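Local coordinates for tRNA (Adenine(22)-N(1))-methyltransferase (Mycoplasma capricolum subsp. capricolum, PDB 6QE6), which probably methylates N1 of adenine 22 in tRNA, and is seen here with the cofactor product S-adenosyl-L-homocysteine bound, at residues E159-E164 against I203-N208; S211-I216 against L228-R233; E122-D127 against R146-S151. One frame throughout, in Å; residues are numbered along the deposited sequence.

Contact 1 (E159-E164 against I203-N208)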
# COMPACT_ATOMS: atom_id res chain seq x y z
N GLU A 159 -5.42 -6.63 4.78
CA GLU A 159 -5.92 -5.40 4.19
C GLU A 159 -6.68 -4.66 5.26
O GLU A 159 -7.21 -5.26 6.20
CB GLU A 159 -6.85 -5.64 3.01
CG GLU A 159 -6.26 -6.40 1.88
CD GLU A 159 -7.20 -6.38 0.67
OE1 GLU A 159 -7.74 -7.46 0.31
OE2 GLU A 159 -7.38 -5.28 0.10
N SER A 160 -6.74 -3.34 5.09
CA SER A 160 -7.61 -2.50 5.90
C SER A 160 -7.81 -1.16 5.20
O SER A 160 -7.12 -0.83 4.23
CB SER A 160 -7.04 -2.32 7.30
OG SER A 160 -6.39 -1.09 7.37
N PHE A 161 -8.76 -0.39 5.71
CA PHE A 161 -9.22 0.83 5.05
C PHE A 161 -9.18 1.96 6.07
O PHE A 161 -9.78 1.84 7.14
CB PHE A 161 -10.64 0.65 4.48
CG PHE A 161 -11.14 1.84 3.70
CD1 PHE A 161 -10.56 2.19 2.47
CD2 PHE A 161 -12.19 2.62 4.19
CE1 PHE A 161 -11.02 3.28 1.75
CE2 PHE A 161 -12.67 3.71 3.47
CZ PHE A 161 -12.09 4.04 2.25
N ILE A 162 -8.47 3.04 5.73
CA ILE A 162 -8.07 4.06 6.69
C ILE A 162 -8.55 5.44 6.23
O ILE A 162 -8.40 5.80 5.05
CB ILE A 162 -6.54 4.07 6.87
CG1 ILE A 162 -6.05 2.73 7.43
CG2 ILE A 162 -6.09 5.24 7.74
CD1 ILE A 162 -4.56 2.55 7.33
N TYR A 163 -9.11 6.20 7.15
CA TYR A 163 -9.41 7.61 6.93
C TYR A 163 -8.43 8.46 7.73
O TYR A 163 -8.33 8.30 8.95
CB TYR A 163 -10.85 7.95 7.33
CG TYR A 163 -11.05 9.44 7.41
CD1 TYR A 163 -11.33 10.18 6.27
CD2 TYR A 163 -10.91 10.11 8.63
CE1 TYR A 163 -11.49 11.56 6.33
CE2 TYR A 163 -11.06 11.49 8.70
CZ TYR A 163 -11.35 12.21 7.56
OH TYR A 163 -11.50 13.59 7.64
N GLU A 164 -7.72 9.37 7.06
CA GLU A 164 -6.90 10.34 7.79
C GLU A 164 -6.77 11.63 6.98
O GLU A 164 -6.56 11.59 5.77
CB GLU A 164 -5.51 9.78 8.12
CG GLU A 164 -4.60 10.79 8.83
CD GLU A 164 -3.31 10.16 9.37
OE1 GLU A 164 -2.84 9.14 8.82
OE2 GLU A 164 -2.75 10.71 10.37
N ILE A 203 -17.96 0.41 4.16
CA ILE A 203 -19.29 0.35 3.56
C ILE A 203 -19.81 1.76 3.32
O ILE A 203 -20.36 2.06 2.25
CB ILE A 203 -20.25 -0.48 4.44
CG1 ILE A 203 -19.81 -1.95 4.43
CG2 ILE A 203 -21.66 -0.36 3.93
CD1 ILE A 203 -20.49 -2.79 5.49
N SER A 204 -19.60 2.65 4.28
CA SER A 204 -20.02 4.04 4.13
C SER A 204 -19.37 4.67 2.90
O SER A 204 -20.05 5.30 2.07
CB SER A 204 -19.68 4.82 5.39
OG SER A 204 -20.13 6.13 5.25
N TYR A 205 -18.06 4.47 2.75
CA TYR A 205 -17.34 4.97 1.58
C TYR A 205 -17.94 4.42 0.28
O TYR A 205 -18.05 5.15 -0.71
CB TYR A 205 -15.86 4.60 1.71
CG TYR A 205 -15.04 4.97 0.50
CD1 TYR A 205 -14.44 6.23 0.40
CD2 TYR A 205 -14.86 4.07 -0.54
CE1 TYR A 205 -13.69 6.58 -0.70
CE2 TYR A 205 -14.12 4.41 -1.65
CZ TYR A 205 -13.53 5.66 -1.72
OH TYR A 205 -12.78 6.01 -2.82
N LEU A 206 -18.31 3.13 0.27
CA LEU A 206 -18.80 2.50 -0.96
C LEU A 206 -20.20 2.99 -1.31
O LEU A 206 -20.52 3.14 -2.49
CB LEU A 206 -18.77 0.98 -0.82
CG LEU A 206 -17.39 0.35 -0.82
CD1 LEU A 206 -17.48 -1.15 -0.56
CD2 LEU A 206 -16.71 0.65 -2.15
N GLU A 207 -21.05 3.21 -0.30
CA GLU A 207 -22.34 3.83 -0.58
C GLU A 207 -22.15 5.24 -1.13
O GLU A 207 -22.86 5.64 -2.06
CB GLU A 207 -23.21 3.83 0.68
CG GLU A 207 -23.20 2.49 1.41
CD GLU A 207 -24.56 1.83 1.59
OE1 GLU A 207 -25.35 1.75 0.61
OE2 GLU A 207 -24.84 1.34 2.72
N ASN A 208 -21.15 5.97 -0.63
CA ASN A 208 -20.90 7.30 -1.20
C ASN A 208 -20.40 7.20 -2.64
O ASN A 208 -20.70 8.09 -3.46
CB ASN A 208 -19.92 8.10 -0.34
CG ASN A 208 -19.86 9.59 -0.77
OD1 ASN A 208 -20.88 10.30 -0.77
ND2 ASN A 208 -18.67 10.05 -1.15
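Phe161 and Tyr205 have the nearest CA atoms of segments 159-164 and 203-208, which lie on strand 155-163, at the outer edge of the sheet, and on helix 200-217. These CA atoms are 9.8 Å apart, so the backbones stay well separated and two aromatic rings span the distance. With CG anti to the backbone N in each (chi1 -176° in Phe161, 175° in Tyr205), each ring is carried toward the other. The Phe161 ring leads with its far end. Its CZ sits over one face of the Tyr205 ring, off toward the rim, 3.6 Å from Tyr205 CG. Phe161 CE2 reaches Tyr205 CB at 3.8 Å. The ring centroids are 5.1 Å apart and the planes are turned 58° from each other, an oblique meeting. More aromatic rings surround the pair. Tyr168 meets both rings, Trp170 packs edge-to-face with Phe161, and Tyr202, from the same helix as Tyr205, also meets the Phe161 ring. No hydrogen bond crosses between the two segments. The contact rests on van der Waals and aromatic packing, and it joins helix 200-217 to the edge strand of the methyltransferase sheet through an aromatic cluster.

Contact 2 (S211-I216 against L228-R233); sequences SNLTKI and LEIQNR
Leu213 and Ile230 lie at the centre of the contact between helices 200-217 and 225-244. Their CA atoms are 6.5 Å apart. The two helical segments run antiparallel, with 155° between their directions and axes 9.8 Å apart at closest approach. The tight part is aliphatic. Ile230 is branched, and each branch has its own partner. Its CG2, anti to the backbone N, meets Leu213 CB at 3.9 Å and also touches Leu213 CD2 and the backbone O of Leu213. Its CD1 extends along the other branch to Ile216 CG2, 3.5 Å away, and these two side chains cross at about a right angle. Leu213 is shared as well, because its CD1 packs against the aliphatic part of Arg233, 3.9 Å from Arg233 CD. The guanidinium of Arg233 goes on to a salt bridge with Glu189. Ile234 and Ile237 extend the apolar surface around Leu213, and Leu217 does so beside Ile230. Ile216 and Arg233 lie at the margin and bury less surface than the central pair, although the Ile216 methyl is in close touch. Ser211, Lys215, Glu229 and Asn232 are exposed and take no part. No hydrogen bond links the two segments. This is the packing of an antiparallel helical hairpin at the C-terminal end of the chain, consistent with the coiled-coil-like C-terminal part of TrmK proteins.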
# COMPACT_ATOMS: atom_id res chain seq x y z
N SER A 211 -23.44 6.95 -4.78
CA SER A 211 -24.07 8.27 -4.96
C SER A 211 -23.36 9.07 -6.04
O SER A 211 -24.00 9.70 -6.89
CB SER A 211 -24.07 9.05 -3.66
OG SER A 211 -24.87 8.40 -2.71
N ASN A 212 -22.03 9.09 -6.00
CA ASN A 212 -21.31 9.87 -7.00
C ASN A 212 -21.57 9.31 -8.40
O ASN A 212 -21.79 10.08 -9.35
CB ASN A 212 -19.83 9.90 -6.65
CG ASN A 212 -19.54 10.74 -5.39
OD1 ASN A 212 -20.27 11.68 -5.06
ND2 ASN A 212 -18.46 10.40 -4.69
N LEU A 213 -21.62 7.98 -8.54
CA LEU A 213 -21.88 7.35 -9.83
C LEU A 213 -23.31 7.63 -10.32
O LEU A 213 -23.54 7.81 -11.53
CB LEU A 213 -21.64 5.85 -9.74
CG LEU A 213 -20.21 5.37 -9.48
CD1 LEU A 213 -20.18 3.84 -9.29
CD2 LEU A 213 -19.30 5.82 -10.63
N THR A 214 -24.27 7.66 -9.40
CA THR A 214 -25.65 7.99 -9.76
C THR A 214 -25.75 9.42 -10.32
O THR A 214 -26.46 9.65 -11.31
CB THR A 214 -26.54 7.81 -8.54
OG1 THR A 214 -26.41 6.47 -8.06
CG2 THR A 214 -28.01 8.09 -8.88
N LYS A 215 -25.06 10.38 -9.70
CA LYS A 215 -25.00 11.74 -10.25
C LYS A 215 -24.55 11.74 -11.70
O LYS A 215 -25.07 12.50 -12.53
CB LYS A 215 -24.04 12.60 -9.43
CG LYS A 215 -24.55 13.11 -8.11
CD LYS A 215 -23.59 14.19 -7.59
CE LYS A 215 -23.23 15.21 -8.69
NZ LYS A 215 -22.17 16.21 -8.28
N ILE A 216 -23.56 10.91 -12.03
CA ILE A 216 -23.02 10.86 -13.38
C ILE A 216 -24.02 10.21 -14.33
O ILE A 216 -24.15 10.62 -15.49
CB ILE A 216 -21.67 10.12 -13.38
CG1 ILE A 216 -20.65 10.90 -12.57
CG2 ILE A 216 -21.17 9.86 -14.81
CD1 ILE A 216 -19.41 10.10 -12.25
N LEU A 228 -23.17 2.36 -19.43
CA LEU A 228 -23.26 0.93 -19.16
C LEU A 228 -22.23 0.51 -18.12
O LEU A 228 -22.56 -0.17 -17.14
CB LEU A 228 -23.08 0.15 -20.46
CG LEU A 228 -22.94 -1.37 -20.37
CD1 LEU A 228 -24.24 -2.00 -19.90
CD2 LEU A 228 -22.51 -1.91 -21.72
N GLU A 229 -20.98 0.95 -18.30
CA GLU A 229 -19.90 0.61 -17.37
C GLU A 229 -20.17 1.14 -15.97
O GLU A 229 -19.94 0.43 -14.98
CB GLU A 229 -18.58 1.16 -17.91
CG GLU A 229 -18.12 0.43 -19.17
CD GLU A 229 -16.98 1.12 -19.91
OE1 GLU A 229 -16.47 0.51 -20.89
OE2 GLU A 229 -16.61 2.26 -19.53
N ILE A 230 -20.67 2.38 -15.88
CA ILE A 230 -20.98 2.98 -14.58
C ILE A 230 -22.16 2.27 -13.92
O ILE A 230 -22.15 2.03 -12.70
CB ILE A 230 -21.25 4.49 -14.75
CG1 ILE A 230 -19.95 5.22 -15.05
CG2 ILE A 230 -21.89 5.06 -13.50
CD1 ILE A 230 -20.15 6.59 -15.59
N GLN A 231 -23.19 1.94 -14.70
CA GLN A 231 -24.31 1.15 -14.20
C GLN A 231 -23.84 -0.19 -13.65
O GLN A 231 -24.38 -0.70 -12.66
CB GLN A 231 -25.33 0.95 -15.32
CG GLN A 231 -26.57 0.14 -14.94
CD GLN A 231 -27.67 1.00 -14.30
OE1 GLN A 231 -27.61 1.33 -13.10
NE2 GLN A 231 -28.68 1.37 -15.11
N ASN A 232 -22.83 -0.79 -14.30
CA ASN A 232 -22.32 -2.08 -13.83
C ASN A 232 -21.45 -1.91 -12.59
O ASN A 232 -21.52 -2.73 -11.66
CB ASN A 232 -21.55 -2.79 -14.94
CG ASN A 232 -22.39 -3.85 -15.63
OD1 ASN A 232 -22.54 -3.84 -16.86
ND2 ASN A 232 -22.97 -4.76 -14.84
N ARG A 233 -20.63 -0.86 -12.55
CA ARG A 233 -19.86 -0.57 -11.34
C ARG A 233 -20.79 -0.49 -10.13
O ARG A 233 -20.55 -1.17 -9.12
CB ARG A 233 -19.07 0.73 -11.54
CG ARG A 233 -17.68 0.77 -10.91
CD ARG A 233 -17.80 0.79 -9.41
NE ARG A 233 -16.71 1.47 -8.65
CZ ARG A 233 -15.53 0.92 -8.35
NH1 ARG A 233 -14.66 1.62 -7.63
NH2 ARG A 233 -15.22 -0.30 -8.76

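Contact 3 (E122-D127 against R146-S151); sequences EILKND and RLWAVS
The indole of Trp148 lies between the two segments and meets Leu124 with a face and Asp127 with an edge. Its CG is anti to the backbone N (chi1 -177°), which carries the ring away from helix 143-151 toward segment 122-127. Leu124 lies over one face of the indole. Its CD1 is 4.0 Å from the centroid of the six-membered ring of Trp148 and 12° off the ring normal, a CH-pi contact with the methyl almost straight above the ring. The rest of Leu124 follows the same surface, with CB 4.0 Å from Trp148 CE2 and CD2 near Trp148 CH2. Next to it in the chain, Ile123 touches S-adenosyl-L-homocysteine in the cofactor pocket. Asp127 comes to the rim instead. Its OD2 lies near the ring plane, 3.9 Å from Trp148 CZ2, and the carboxylate is turned 67° from the indole. This is contact with ring carbons and not a hydrogen bond. Asp127 OD1 pairs with Tyr134 OH and with Lys176, and OD2 also has a hydrogen bond outside the segments. The indole N-H is used at another part of the edge. Water 1 lies in the ring plane, accepts from Trp148 NE1 at 2.9 Å and donates to Leu124 O at 2.8 Å. That carbonyl also accepts from Asp127 N, in the type I beta turn from Leu124 to Asp127. The CH-pi contact and the water bridge probably help fix the rotation of the buried indole. Tyr154 adds an edge-to-face partner and Ile174 touches the ring from the sheet. The helices before and after strand 133-138 thus pack against each other on the sheet of a class I (Rossmann-like) methyltransferase fold, with strand order 3-2-1-4-5-7-6.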
# COMPACT_ATOMS: atom_id res chain seq x y z
N GLU A 122 3.61 0.28 -11.04
CA GLU A 122 4.78 0.44 -11.89
C GLU A 122 6.07 0.14 -11.13
O GLU A 122 6.98 -0.51 -11.65
CB GLU A 122 4.82 1.85 -12.48
CG GLU A 122 6.22 2.31 -12.97
CD GLU A 122 6.98 3.24 -11.96
OE1 GLU A 122 6.31 4.04 -11.22
OE2 GLU A 122 8.25 3.17 -11.92
N ILE A 123 6.18 0.62 -9.89
CA ILE A 123 7.32 0.26 -9.05
C ILE A 123 7.42 -1.25 -8.90
O ILE A 123 8.52 -1.82 -8.91
CB ILE A 123 7.20 0.96 -7.68
CG1 ILE A 123 7.34 2.48 -7.88
CG2 ILE A 123 8.23 0.38 -6.68
CD1 ILE A 123 7.31 3.26 -6.59
N LEU A 124 6.28 -1.94 -8.79
CA LEU A 124 6.32 -3.38 -8.59
C LEU A 124 6.84 -4.15 -9.81
O LEU A 124 7.20 -5.33 -9.67
CB LEU A 124 4.94 -3.90 -8.19
CG LEU A 124 4.52 -3.44 -6.79
CD1 LEU A 124 3.08 -3.81 -6.48
CD2 LEU A 124 5.48 -4.05 -5.78
N LYS A 125 6.92 -3.51 -10.99
CA LYS A 125 7.53 -4.17 -12.14
C LYS A 125 8.96 -4.63 -11.85
O LYS A 125 9.43 -5.62 -12.44
CB LYS A 125 7.51 -3.26 -13.37
CG LYS A 125 6.09 -2.93 -13.89
CD LYS A 125 5.20 -4.19 -13.89
CE LYS A 125 3.78 -3.90 -13.36
NZ LYS A 125 2.91 -3.05 -14.28
N ASN A 126 9.67 -3.95 -10.94
CA ASN A 126 11.02 -4.33 -10.55
C ASN A 126 11.04 -5.13 -9.25
O ASN A 126 12.03 -5.06 -8.50
CB ASN A 126 11.91 -3.10 -10.41
CG ASN A 126 12.35 -2.57 -11.74
OD1 ASN A 126 12.49 -3.33 -12.69
ND2 ASN A 126 12.56 -1.26 -11.83
N ASP A 127 9.98 -5.89 -8.97
CA ASP A 127 10.03 -6.81 -7.85
C ASP A 127 11.21 -7.77 -8.04
O ASP A 127 11.56 -8.15 -9.15
CB ASP A 127 8.70 -7.58 -7.75
CG ASP A 127 8.62 -8.48 -6.52
OD1 ASP A 127 9.20 -8.15 -5.45
OD2 ASP A 127 7.95 -9.54 -6.62
N ARG A 146 -4.23 -5.94 -6.13
CA ARG A 146 -4.71 -7.26 -5.76
C ARG A 146 -4.61 -8.22 -6.95
O ARG A 146 -4.24 -9.39 -6.79
CB ARG A 146 -6.15 -7.17 -5.23
CG ARG A 146 -6.22 -6.59 -3.80
CD ARG A 146 -7.61 -6.69 -3.15
NE ARG A 146 -8.49 -5.74 -3.80
CZ ARG A 146 -8.95 -4.61 -3.26
NH1 ARG A 146 -8.66 -4.27 -2.00
NH2 ARG A 146 -9.72 -3.84 -3.99
N LEU A 147 -4.91 -7.73 -8.16
CA LEU A 147 -4.73 -8.51 -9.37
C LEU A 147 -3.28 -8.94 -9.53
O LEU A 147 -2.99 -10.08 -9.90
CB LEU A 147 -5.17 -7.68 -10.57
CG LEU A 147 -5.85 -8.29 -11.80
CD1 LEU A 147 -6.67 -9.53 -11.45
CD2 LEU A 147 -6.74 -7.22 -12.43
N TRP A 148 -2.37 -8.01 -9.28
CA TRP A 148 -0.95 -8.32 -9.30
C TRP A 148 -0.62 -9.44 -8.33
O TRP A 148 0.01 -10.44 -8.71
CB TRP A 148 -0.16 -7.06 -8.97
CG TRP A 148 1.30 -7.27 -9.03
CD1 TRP A 148 2.07 -7.28 -10.15
CD2 TRP A 148 2.18 -7.52 -7.93
NE1 TRP A 148 3.39 -7.51 -9.82
CE2 TRP A 148 3.48 -7.66 -8.46
CE3 TRP A 148 1.99 -7.63 -6.55
CZ2 TRP A 148 4.60 -7.90 -7.64
CZ3 TRP A 148 3.10 -7.87 -5.75
CH2 TRP A 148 4.39 -8.00 -6.30
N ALA A 149 -1.05 -9.32 -7.07
CA ALA A 149 -0.78 -10.39 -6.10
C ALA A 149 -1.38 -11.71 -6.57
O ALA A 149 -0.72 -12.74 -6.52
CB ALA A 149 -1.32 -10.03 -4.71
N VAL A 150 -2.63 -11.68 -7.03
CA VAL A 150 -3.29 -12.93 -7.42
C VAL A 150 -2.59 -13.56 -8.62
O VAL A 150 -2.30 -14.77 -8.62
CB VAL A 150 -4.78 -12.67 -7.71
CG1 VAL A 150 -5.43 -13.91 -8.34
CG2 VAL A 150 -5.49 -12.27 -6.42
N SER A 151 -2.31 -12.77 -9.65
CA SER A 151 -1.74 -13.31 -10.87
C SER A 151 -0.34 -13.86 -10.66
O SER A 151 0.11 -14.68 -11.47
CB SER A 151 -1.74 -12.24 -11.96
OG SER A 151 -0.80 -11.23 -11.65
O HOH W 1 5.94 -7.31 -11.20

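Overall arrangement
Contact 3 is the buried one, nearest the centre of the chain, between segment 122-127, which runs from helix 117-124 into a turn, and helix 143-151. Contacts 1 and 2 are only partly buried and share helix 200-217, whose successive parts meet first the edge strand and then helix 225-244. The chemistry changes with place. Contact 1 pairs two aromatic rings, contact 2 is mainly aliphatic, and contact 3 combines a CH-pi contact with a water bridge. Contacts 1 and 3 touch through a salt bridge, Glu159 OE2 to Arg146 NH1 at 2.7 Å. Contacts 2 and 3 do not touch, with nearest atoms about 8 Å apart. Contact 2 lies farthest from the chain's centre.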